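Rusticyanin (Thiobacillus ferrooxidans, PDB 2CAL) carries electrons from cytochrome c552 to the A-type oxidase as a periplasmic blue copper protein in iron respiration. Local coordinates at residues P46-P51 against V55-N60; K59-E64 against Y133-Q138; T108-V113 against C137-M142. The protein carries 1 engineered substitution. All coordinates share one frame; numbering follows the deposited sequence. Where two conformers were deposited one is given.

Contact 1 of 3, residues P46-P51 against V55-N60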
loop_
_atom_site.group_PDB
_atom_site.type_symbol
_atom_site.label_atom_id
_atom_site.label_comp_id
_atom_site.label_asym_id
_atom_site.label_seq_id
_atom_site.Cartn_x
_atom_site.Cartn_y
_atom_site.Cartn_z
ATOM N N PRO A 46 3.040 3.581 -13.552
ATOM C CA PRO A 46 3.159 3.379 -15.022
ATOM C C PRO A 46 4.140 2.285 -15.420
ATOM O O PRO A 46 5.294 2.287 -15.026
ATOM C CB PRO A 46 3.654 4.738 -15.529
ATOM C CG PRO A 46 3.051 5.696 -14.523
ATOM C CD PRO A 46 3.036 5.003 -13.174
ATOM N N GLY A 47 3.609 1.360 -16.223
ATOM C CA GLY A 47 4.373 0.266 -16.787
ATOM C C GLY A 47 4.499 -0.968 -15.912
ATOM O O GLY A 47 5.000 -1.975 -16.384
ATOM N N PHE A 48 4.069 -0.882 -14.643
ATOM C CA PHE A 48 4.108 -2.088 -13.804
ATOM C C PHE A 48 2.885 -2.972 -14.064
ATOM O O PHE A 48 1.866 -2.479 -14.557
ATOM C CB PHE A 48 4.176 -1.693 -12.311
ATOM C CG PHE A 48 5.575 -1.284 -11.860
ATOM C CD1 PHE A 48 6.377 -2.248 -11.258
ATOM C CD2 PHE A 48 6.062 -0.016 -12.046
ATOM C CE1 PHE A 48 7.641 -1.899 -10.786
ATOM C CE2 PHE A 48 7.325 0.338 -11.545
ATOM C CZ PHE A 48 8.112 -0.611 -10.940
ATOM N N PRO A 49 3.009 -4.263 -13.759
ATOM C CA PRO A 49 1.906 -5.175 -13.996
ATOM C C PRO A 49 0.631 -4.769 -13.278
ATOM O O PRO A 49 0.531 -4.437 -12.110
ATOM C CB PRO A 49 2.449 -6.517 -13.457
ATOM C CG PRO A 49 3.930 -6.407 -13.501
ATOM C CD PRO A 49 4.198 -4.957 -13.225
ATOM N N PHE A 50 -0.449 -4.838 -14.072
ATOM C CA PHE A 50 -1.780 -4.638 -13.547
ATOM C C PHE A 50 -2.386 -5.980 -13.100
ATOM O O PHE A 50 -2.387 -6.912 -13.901
ATOM C CB PHE A 50 -2.787 -4.040 -14.564
ATOM C CG PHE A 50 -4.205 -3.795 -14.080
ATOM C CD1 PHE A 50 -5.182 -4.783 -14.262
ATOM C CD2 PHE A 50 -4.716 -2.647 -13.475
ATOM C CE1 PHE A 50 -6.489 -4.693 -13.865
ATOM C CE2 PHE A 50 -6.033 -2.553 -13.025
ATOM C CZ PHE A 50 -6.929 -3.544 -13.215
ATOM N N PRO A 51 -3.038 -6.069 -11.946
ATOM C CA PRO A 51 -3.089 -5.128 -10.841
ATOM C C PRO A 51 -2.038 -5.424 -9.799
ATOM O O PRO A 51 -1.807 -6.563 -9.387
ATOM C CB PRO A 51 -4.513 -5.352 -10.269
ATOM C CG PRO A 51 -4.670 -6.836 -10.411
ATOM C CD PRO A 51 -3.934 -7.237 -11.653
ATOM N N VAL A 55 6.105 -0.670 -4.065
ATOM C CA VAL A 55 6.712 -0.094 -2.868
ATOM C C VAL A 55 8.223 -0.125 -3.122
ATOM O O VAL A 55 8.775 -1.189 -3.395
ATOM C CB VAL A 55 6.380 -0.865 -1.566
ATOM C CG1 VAL A 55 7.075 -0.229 -0.356
ATOM C CG2 VAL A 55 4.886 -0.902 -1.326
ATOM N N HIS A 56 8.845 1.038 -3.032
ATOM C CA HIS A 56 10.304 1.156 -3.243
ATOM C C HIS A 56 10.692 0.565 -4.598
ATOM O O HIS A 56 11.699 -0.104 -4.782
ATOM C CB HIS A 56 11.113 0.507 -2.084
ATOM C CG HIS A 56 12.428 1.225 -1.854
ATOM N ND1 HIS A 56 12.611 1.990 -0.747
ATOM C CD2 HIS A 56 13.524 1.339 -2.603
ATOM C CE1 HIS A 56 13.834 2.549 -0.800
ATOM N NE2 HIS A 56 14.410 2.150 -1.917
ATOM N N ASP A 57 9.826 0.804 -5.615
ATOM C CA ASP A 57 10.016 0.395 -6.976
ATOM C C ASP A 57 9.941 -1.108 -7.209
ATOM O O ASP A 57 10.334 -1.581 -8.280
ATOM C CB ASP A 57 11.351 0.908 -7.555
ATOM C CG ASP A 57 11.212 1.285 -9.016
ATOM O OD1 ASP A 57 10.157 1.772 -9.445
ATOM O OD2 ASP A 57 12.229 1.070 -9.692
ATOM N N LYS A 58 9.411 -1.854 -6.241
ATOM C CA LYS A 58 9.237 -3.302 -6.344
ATOM C C LYS A 58 7.745 -3.650 -6.391
ATOM O O LYS A 58 6.924 -2.965 -5.792
ATOM C CB LYS A 58 9.871 -4.043 -5.163
ATOM C CG LYS A 58 11.384 -3.790 -4.992
ATOM C CD LYS A 58 12.163 -4.258 -6.234
ATOM C CE LYS A 58 12.103 -5.757 -6.443
ATOM N NZ LYS A 58 12.740 -6.168 -7.733
ATOM N N LYS A 59 7.396 -4.707 -7.095
ATOM C CA LYS A 59 6.023 -5.204 -7.238
ATOM C C LYS A 59 5.659 -6.102 -6.063
ATOM O O LYS A 59 6.260 -7.160 -5.839
ATOM C CB LYS A 59 5.856 -5.976 -8.558
ATOM C CG LYS A 59 4.461 -6.509 -8.838
ATOM C CD LYS A 59 4.349 -7.482 -10.019
ATOM C CE LYS A 59 4.562 -8.907 -9.539
ATOM N NZ LYS A 59 3.331 -9.744 -9.664
ATOM N N ASN A 60 4.605 -5.712 -5.339
ATOM C CA ASN A 60 4.059 -6.467 -4.200
ATOM C C ASN A 60 5.117 -7.059 -3.293
ATOM O O ASN A 60 5.044 -8.248 -2.915
ATOM C CB ASN A 60 3.119 -7.553 -4.717
ATOM C CG ASN A 60 1.939 -7.069 -5.490
ATOM O OD1 ASN A 60 1.398 -5.957 -5.259
ATOM N ND2 ASN A 60 1.483 -7.841 -6.466
#
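Asp57 OD1 meets the rim of the Phe48 ring: Phe48 CZ lies 3.5 Å from Asp57 OD1 and Phe48 CE2 3.8 Å from the same oxygen. Because OD1 sits close to the ring plane, with ring and carboxylate planes 74° apart, the acidic oxygen faces aromatic C-H groups rather than the pi cloud, an approach that is probably weakly favourable, since the rim of the ring is its positive part. The backbone adds to it, Asp57 O standing 3.6 Å from Phe48 CZ. The side chain of Phe48 leaves its backbone toward 55-60, and its ring also touches Glu54.

Beside the ring, Lys59 contributes only aliphatic surface. Its chain runs extended through chi1 (-178°) and chi2, which carries Lys59 CD to 3.7 Å from Pro49 CG; the bends at chi3 and chi4 come only beyond that atom.

Asp57 owes its place to a tight turn. Lys58 N donates to Val55 O, and Val55 N to Lys58 O, 3.0 Å in each case, while His56 and Asp57 both have positive phi. This is a type I' turn, the classic connection of a two-residue beta hairpin, here between strands 53-55 and 58-59 at one border of a sheet.

Contact 2 of 3, residues K59-E64 against Y133-Q138. With CU1 (copper (I) ion), chain B.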
loop_
_atom_site.group_PDB
_atom_site.type_symbol
_atom_site.label_atom_id
_atom_site.label_comp_id
_atom_site.label_asym_id
_atom_site.label_seq_id
_atom_site.Cartn_x
_atom_site.Cartn_y
_atom_site.Cartn_z
ATOM N N LYS A 59 7.396 -4.707 -7.095
ATOM C CA LYS A 59 6.023 -5.204 -7.238
ATOM C C LYS A 59 5.659 -6.102 -6.063
ATOM O O LYS A 59 6.260 -7.160 -5.839
ATOM C CB LYS A 59 5.856 -5.976 -8.558
ATOM C CG LYS A 59 4.461 -6.509 -8.838
ATOM C CD LYS A 59 4.349 -7.482 -10.019
ATOM C CE LYS A 59 4.562 -8.907 -9.539
ATOM N NZ LYS A 59 3.331 -9.744 -9.664
ATOM N N ASN A 60 4.605 -5.712 -5.339
ATOM C CA ASN A 60 4.059 -6.467 -4.200
ATOM C C ASN A 60 5.117 -7.059 -3.293
ATOM O O ASN A 60 5.044 -8.248 -2.915
ATOM C CB ASN A 60 3.119 -7.553 -4.717
ATOM C CG ASN A 60 1.939 -7.069 -5.490
ATOM O OD1 ASN A 60 1.398 -5.957 -5.259
ATOM N ND2 ASN A 60 1.483 -7.841 -6.466
ATOM N N PRO A 61 6.134 -6.309 -2.891
ATOM C CA PRO A 61 7.188 -6.904 -2.089
ATOM C C PRO A 61 6.705 -7.221 -0.696
ATOM O O PRO A 61 5.747 -6.655 -0.148
ATOM C CB PRO A 61 8.256 -5.802 -2.080
ATOM C CG PRO A 61 7.437 -4.546 -2.104
ATOM C CD PRO A 61 6.317 -4.863 -3.081
ATOM N N THR A 62 7.417 -8.142 -0.056
ATOM C CA THR A 62 7.162 -8.397 1.355
ATOM C C THR A 62 7.867 -7.336 2.197
ATOM O O THR A 62 9.050 -7.035 2.010
ATOM C CB THR A 62 7.649 -9.793 1.737
ATOM O OG1 THR A 62 6.859 -10.735 0.973
ATOM C CG2 THR A 62 7.499 -10.082 3.218
ATOM N N LEU A 63 7.104 -6.678 3.083
ATOM C CA LEU A 63 7.653 -5.634 3.951
ATOM C C LEU A 63 8.076 -6.193 5.291
ATOM O O LEU A 63 7.215 -6.796 5.973
ATOM C CB LEU A 63 6.654 -4.514 4.149
ATOM C CG LEU A 63 5.889 -4.027 2.899
ATOM C CD1 LEU A 63 4.983 -2.848 3.272
ATOM C CD2 LEU A 63 6.864 -3.628 1.802
ATOM N N GLU A 64 9.301 -5.990 5.690
ATOM C CA GLU A 64 9.821 -6.459 6.998
ATOM C C GLU A 64 9.915 -5.255 7.905
ATOM O O GLU A 64 10.701 -4.300 7.680
ATOM C CB GLU A 64 11.161 -7.142 6.794
ATOM C CG GLU A 64 11.053 -8.397 5.960
ATOM C CD GLU A 64 10.595 -9.654 6.689
ATOM O OE1 GLU A 64 10.505 -9.687 7.947
ATOM O OE2 GLU A 64 10.341 -10.669 5.999
ATOM N N TYR A 133 0.826 -9.825 8.415
ATOM C CA TYR A 133 -0.293 -9.108 7.831
ATOM C C TYR A 133 -0.147 -9.113 6.323
ATOM O O TYR A 133 0.825 -9.534 5.753
ATOM C CB TYR A 133 -0.344 -7.676 8.348
ATOM C CG TYR A 133 -0.306 -7.486 9.847
ATOM C CD1 TYR A 133 0.858 -7.510 10.625
ATOM C CD2 TYR A 133 -1.489 -7.279 10.545
ATOM C CE1 TYR A 133 0.855 -7.340 11.989
ATOM C CE2 TYR A 133 -1.506 -7.093 11.921
ATOM C CZ TYR A 133 -0.314 -7.121 12.647
ATOM O OH TYR A 133 -0.363 -6.946 14.009
ATOM N N TYR A 134 -1.234 -8.632 5.674
ATOM C CA TYR A 134 -1.307 -8.543 4.208
ATOM C C TYR A 134 -1.869 -7.154 3.922
ATOM O O TYR A 134 -2.784 -6.686 4.600
ATOM C CB TYR A 134 -2.170 -9.654 3.603
ATOM C CG TYR A 134 -1.612 -11.007 3.977
ATOM C CD1 TYR A 134 -0.676 -11.647 3.171
ATOM C CD2 TYR A 134 -1.960 -11.612 5.191
ATOM C CE1 TYR A 134 -0.162 -12.875 3.562
ATOM C CE2 TYR A 134 -1.431 -12.826 5.574
ATOM C CZ TYR A 134 -0.525 -13.462 4.748
ATOM O OH TYR A 134 0.019 -14.700 5.121
ATOM N N TYR A 135 -1.316 -6.521 2.863
ATOM C CA TYR A 135 -1.906 -5.276 2.338
ATOM C C TYR A 135 -2.633 -5.681 1.064
ATOM O O TYR A 135 -2.110 -6.367 0.203
ATOM C CB TYR A 135 -0.901 -4.153 2.097
ATOM C CG TYR A 135 0.322 -4.461 1.275
ATOM C CD1 TYR A 135 1.465 -5.092 1.797
ATOM C CD2 TYR A 135 0.349 -4.121 -0.065
ATOM C CE1 TYR A 135 2.566 -5.361 1.015
ATOM C CE2 TYR A 135 1.462 -4.378 -0.851
ATOM C CZ TYR A 135 2.594 -4.990 -0.318
ATOM O OH TYR A 135 3.650 -5.242 -1.149
ATOM N N VAL A 136 -3.913 -5.283 0.965
ATOM C CA VAL A 136 -4.848 -5.786 -0.028
ATOM C C VAL A 136 -5.671 -4.644 -0.586
ATOM O O VAL A 136 -6.100 -3.721 0.110
ATOM C CB VAL A 136 -5.767 -6.831 0.645
ATOM C CG1 VAL A 136 -6.729 -7.548 -0.297
ATOM C CG2 VAL A 136 -4.991 -7.926 1.403
ATOM N N CYS A 137 -5.975 -4.736 -1.889
ATOM C CA CYS A 137 -6.959 -3.879 -2.528
ATOM C C CYS A 137 -8.364 -4.519 -2.479
ATOM O O CYS A 137 -8.486 -5.716 -2.731
ATOM C CB CYS A 137 -6.553 -3.594 -3.991
ATOM S SG CYS A 137 -7.787 -2.506 -4.803
ATOM N N GLN A 138 -9.341 -3.687 -2.148
ATOM C CA GLN A 138 -10.715 -4.198 -2.036
ATOM C C GLN A 138 -11.570 -3.985 -3.287
ATOM O O GLN A 138 -12.728 -4.389 -3.284
ATOM C CB GLN A 138 -11.431 -3.482 -0.873
ATOM C CG GLN A 138 -10.949 -3.989 0.499
ATOM C CD GLN A 138 -11.903 -3.530 1.577
ATOM O OE1 GLN A 138 -12.039 -2.403 2.069
ATOM N NE2 GLN A 138 -12.629 -4.527 2.051
HETATM CU CU CU1 B . -6.826 -2.303 -6.706
#
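Tyr135 reaches across to Leu63 and Pro61 inside a cupredoxin beta sandwich. Its strand, 131-136, and strand 62-65 belong to one sheet but are not neighbours: strand 148-153 runs between them, and Leu63 makes backbone bonds to Lys150 and Val152 of that strand. The contact therefore depends on the long side chain of Tyr135, which spans the gap to backbone and side-chain atoms of 59-64, the nearest CA atoms, those of Asn60 and Tyr135, being 8.9 Å apart.

From Tyr135 CB, directed toward 59-64, chi1 of 52° sets CG between the backbone N and the carbonyl carbon, and this carries the ring across the interior. Along the ring, CE1 is the first atom to meet an apolar partner, with Leu63 CG 4.0 Å away; the two side chains cross at about a right angle, and the leucine approaches neither squarely over the face nor at the rim. Farther out, Tyr135 CZ lies 3.6 Å from Pro61 O, which is in the ring plane at its edge.

At the tip, Tyr135 OH donates to Pro61 O over 2.7 Å. The C=O...OH angle of 132°, with the hydroxyl in the carbonyl plane, places the bond on a lone pair, so this buried hydroxyl has a well-formed acceptor. Pro61 CD presses on the same oxygen at 3.3 Å, and Pro61 N, lacking a hydrogen, can offer it no bond. Phe53 and Phe86 meet the ring as well, and Phe53 N is hydrogen-bonded to Asn60 OD1.

Two residues beyond Tyr135 the strand has ended and the chain enters the metal site, which His84 and Met147 complete. There the side chain of Cys137 extends trans to its backbone N (chi1 -180°), and Cys137 SG binds the copper ion at 2.1 Å.

Contact 3 of 3, residues T108-V113 against C137-M142. Engineered in segment 137-142: Met142 (natural residue His). With CU1 (copper (I) ion), chain B.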
loop_
_atom_site.group_PDB
_atom_site.type_symbol
_atom_site.label_atom_id
_atom_site.label_comp_id
_atom_site.label_asym_id
_atom_site.label_seq_id
_atom_site.Cartn_x
_atom_site.Cartn_y
_atom_site.Cartn_z
ATOM N N THR A 108 -7.215 2.353 4.053
ATOM C CA THR A 108 -7.979 3.410 3.397
ATOM C C THR A 108 -9.317 2.905 2.841
ATOM O O THR A 108 -9.534 1.704 2.621
ATOM C CB THR A 108 -7.149 4.002 2.232
ATOM O OG1 THR A 108 -7.145 3.121 1.081
ATOM C CG2 THR A 108 -5.688 4.168 2.620
ATOM N N GLY A 109 -10.195 3.858 2.588
ATOM C CA GLY A 109 -11.326 3.573 1.701
ATOM C C GLY A 109 -10.780 3.531 0.277
ATOM O O GLY A 109 -9.575 3.512 -0.066
ATOM N N PHE A 110 -11.748 3.583 -0.652
ATOM C CA PHE A 110 -11.432 3.640 -2.061
ATOM C C PHE A 110 -10.871 5.039 -2.371
ATOM O O PHE A 110 -11.372 6.065 -1.942
ATOM C CB PHE A 110 -12.684 3.342 -2.908
ATOM C CG PHE A 110 -13.094 1.899 -2.691
ATOM C CD1 PHE A 110 -12.330 0.839 -3.024
ATOM C CD2 PHE A 110 -14.334 1.622 -2.078
ATOM C CE1 PHE A 110 -12.670 -0.490 -2.810
ATOM C CE2 PHE A 110 -14.680 0.302 -1.865
ATOM C CZ PHE A 110 -13.894 -0.768 -2.219
ATOM N N SER A 111 -9.814 5.038 -3.165
ATOM C CA SER A 111 -9.172 6.314 -3.514
ATOM C C SER A 111 -9.902 7.046 -4.626
ATOM O O SER A 111 -10.576 6.424 -5.478
ATOM C CB SER A 111 -7.743 6.028 -3.993
ATOM O OG SER A 111 -7.694 5.197 -5.136
ATOM N N PRO A 112 -9.725 8.369 -4.708
ATOM C CA PRO A 112 -10.177 9.099 -5.896
ATOM C C PRO A 112 -9.504 8.512 -7.130
ATOM O O PRO A 112 -8.315 8.142 -7.151
ATOM C CB PRO A 112 -9.664 10.549 -5.682
ATOM C CG PRO A 112 -9.368 10.671 -4.200
ATOM C CD PRO A 112 -9.047 9.268 -3.751
ATOM N N VAL A 113 -10.251 8.489 -8.237
ATOM C CA VAL A 113 -9.674 8.105 -9.523
ATOM C C VAL A 113 -8.798 9.256 -9.993
ATOM O O VAL A 113 -9.131 10.443 -9.740
ATOM C CB VAL A 113 -10.813 7.800 -10.506
ATOM C CG1 VAL A 113 -11.791 6.782 -9.871
ATOM C CG2 VAL A 113 -11.590 9.005 -10.993
ATOM N N CYS A 137 -5.975 -4.736 -1.889
ATOM C CA CYS A 137 -6.959 -3.879 -2.528
ATOM C C CYS A 137 -8.364 -4.519 -2.479
ATOM O O CYS A 137 -8.486 -5.716 -2.731
ATOM C CB CYS A 137 -6.553 -3.594 -3.991
ATOM S SG CYS A 137 -7.787 -2.506 -4.803
ATOM N N GLN A 138 -9.341 -3.687 -2.148
ATOM C CA GLN A 138 -10.715 -4.198 -2.036
ATOM C C GLN A 138 -11.570 -3.985 -3.287
ATOM O O GLN A 138 -12.728 -4.389 -3.284
ATOM C CB GLN A 138 -11.431 -3.482 -0.873
ATOM C CG GLN A 138 -10.949 -3.989 0.499
ATOM C CD GLN A 138 -11.903 -3.530 1.577
ATOM O OE1 GLN A 138 -12.039 -2.403 2.069
ATOM N NE2 GLN A 138 -12.629 -4.527 2.051
ATOM N N ILE A 139 -11.043 -3.365 -4.341
ATOM C CA ILE A 139 -11.867 -3.261 -5.580
ATOM C C ILE A 139 -12.155 -4.655 -6.053
ATOM O O ILE A 139 -11.227 -5.444 -6.182
ATOM C CB ILE A 139 -11.136 -2.416 -6.634
ATOM C CG1 ILE A 139 -11.006 -0.948 -6.262
ATOM C CG2 ILE A 139 -11.850 -2.607 -7.980
ATOM C CD1 ILE A 139 -12.265 -0.125 -6.332
ATOM N N PRO A 140 -13.428 -5.026 -6.360
ATOM C CA PRO A 140 -13.708 -6.404 -6.758
ATOM C C PRO A 140 -12.825 -6.948 -7.846
ATOM O O PRO A 140 -12.574 -6.268 -8.854
ATOM C CB PRO A 140 -15.188 -6.306 -7.214
ATOM C CG PRO A 140 -15.712 -5.254 -6.261
ATOM C CD PRO A 140 -14.621 -4.178 -6.240
ATOM N N GLY A 141 -12.275 -8.132 -7.599
ATOM C CA GLY A 141 -11.439 -8.913 -8.485
ATOM C C GLY A 141 -9.953 -8.645 -8.397
ATOM O O GLY A 141 -9.177 -9.441 -8.910
ATOM N N MET A 142 -9.554 -7.520 -7.794
ATOM C CA MET A 142 -8.147 -7.170 -7.849
ATOM C C MET A 142 -7.239 -8.052 -6.983
ATOM O O MET A 142 -6.220 -8.543 -7.442
ATOM C CB MET A 142 -7.964 -5.717 -7.437
ATOM C CG MET A 142 -8.623 -4.698 -8.367
ATOM S SD MET A 142 -8.016 -4.622 -10.044
ATOM C CE MET A 142 -9.184 -5.645 -10.949
HETATM CU CU CU1 B . -6.826 -2.303 -6.706
#
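The Phe110 ring presents its edge, not a face, to the backbone of Gln138: Phe110 CE1 is 3.7 Å from Gln138 C, and that carbon lies in the ring plane. Gln138 CB, 3.8 Å from Phe110 CE1, stands off to one side of that plane, and Ile139 CD1 lies on the other side. Ile139 CD1 comes to 3.4 Å from Phe110 CD1, a close apolar touch, arriving obliquely. Chi1 and chi2 of the isoleucine, -68° and -73°, fold its longer branch back to the phenylalanine although CB itself does not point there.

Residues 137-142 begin the ligand loop between strands 131-136 and 148-153, the loop that in cupredoxins supplies a cysteine, a histidine and a methionine ligand; Phe110 thus covers part of it from outside. Within it, Ile139 N donates to Cys137 SG at 3.4 Å with an N-H...S angle of 162°, a nearly straight second-shell bond to the sulfur ligand that would be expected to stabilise negative charge on it. Met142 N closes a turn onto Ile139 O at 3.1 Å. Met142 is engineered in place of a histidine at a position assigned, by similarity, to copper binding; in this structure the ligands seen are His84, Cys137 and Met147.

On the other segment, Ser111 OG hydrogen-bonds to Asn77 OD1 and to His84 O, tying 108-113 to the backbone of a copper ligand.

Along the chain, contact 1 closes just as contact 2 opens, since they share Lys59 and Asn60; contacts 2 and 3 end together on the strand exit and ligand loop and share Cys137 and Gln138. The centres of contacts 1 and 2 lie about 12 Å apart. Those of contacts 2 and 3 are about 14 Å apart. The short link at 60-61 leads from strand 58-59, in one sheet of the sandwich, to strand 62-65 in the other. Contact 2 is buried, three of its four touching residues being inside the protein, while contacts 1 and 3 lie at the surface. Together they connect an edge hairpin, the core and the copper loop.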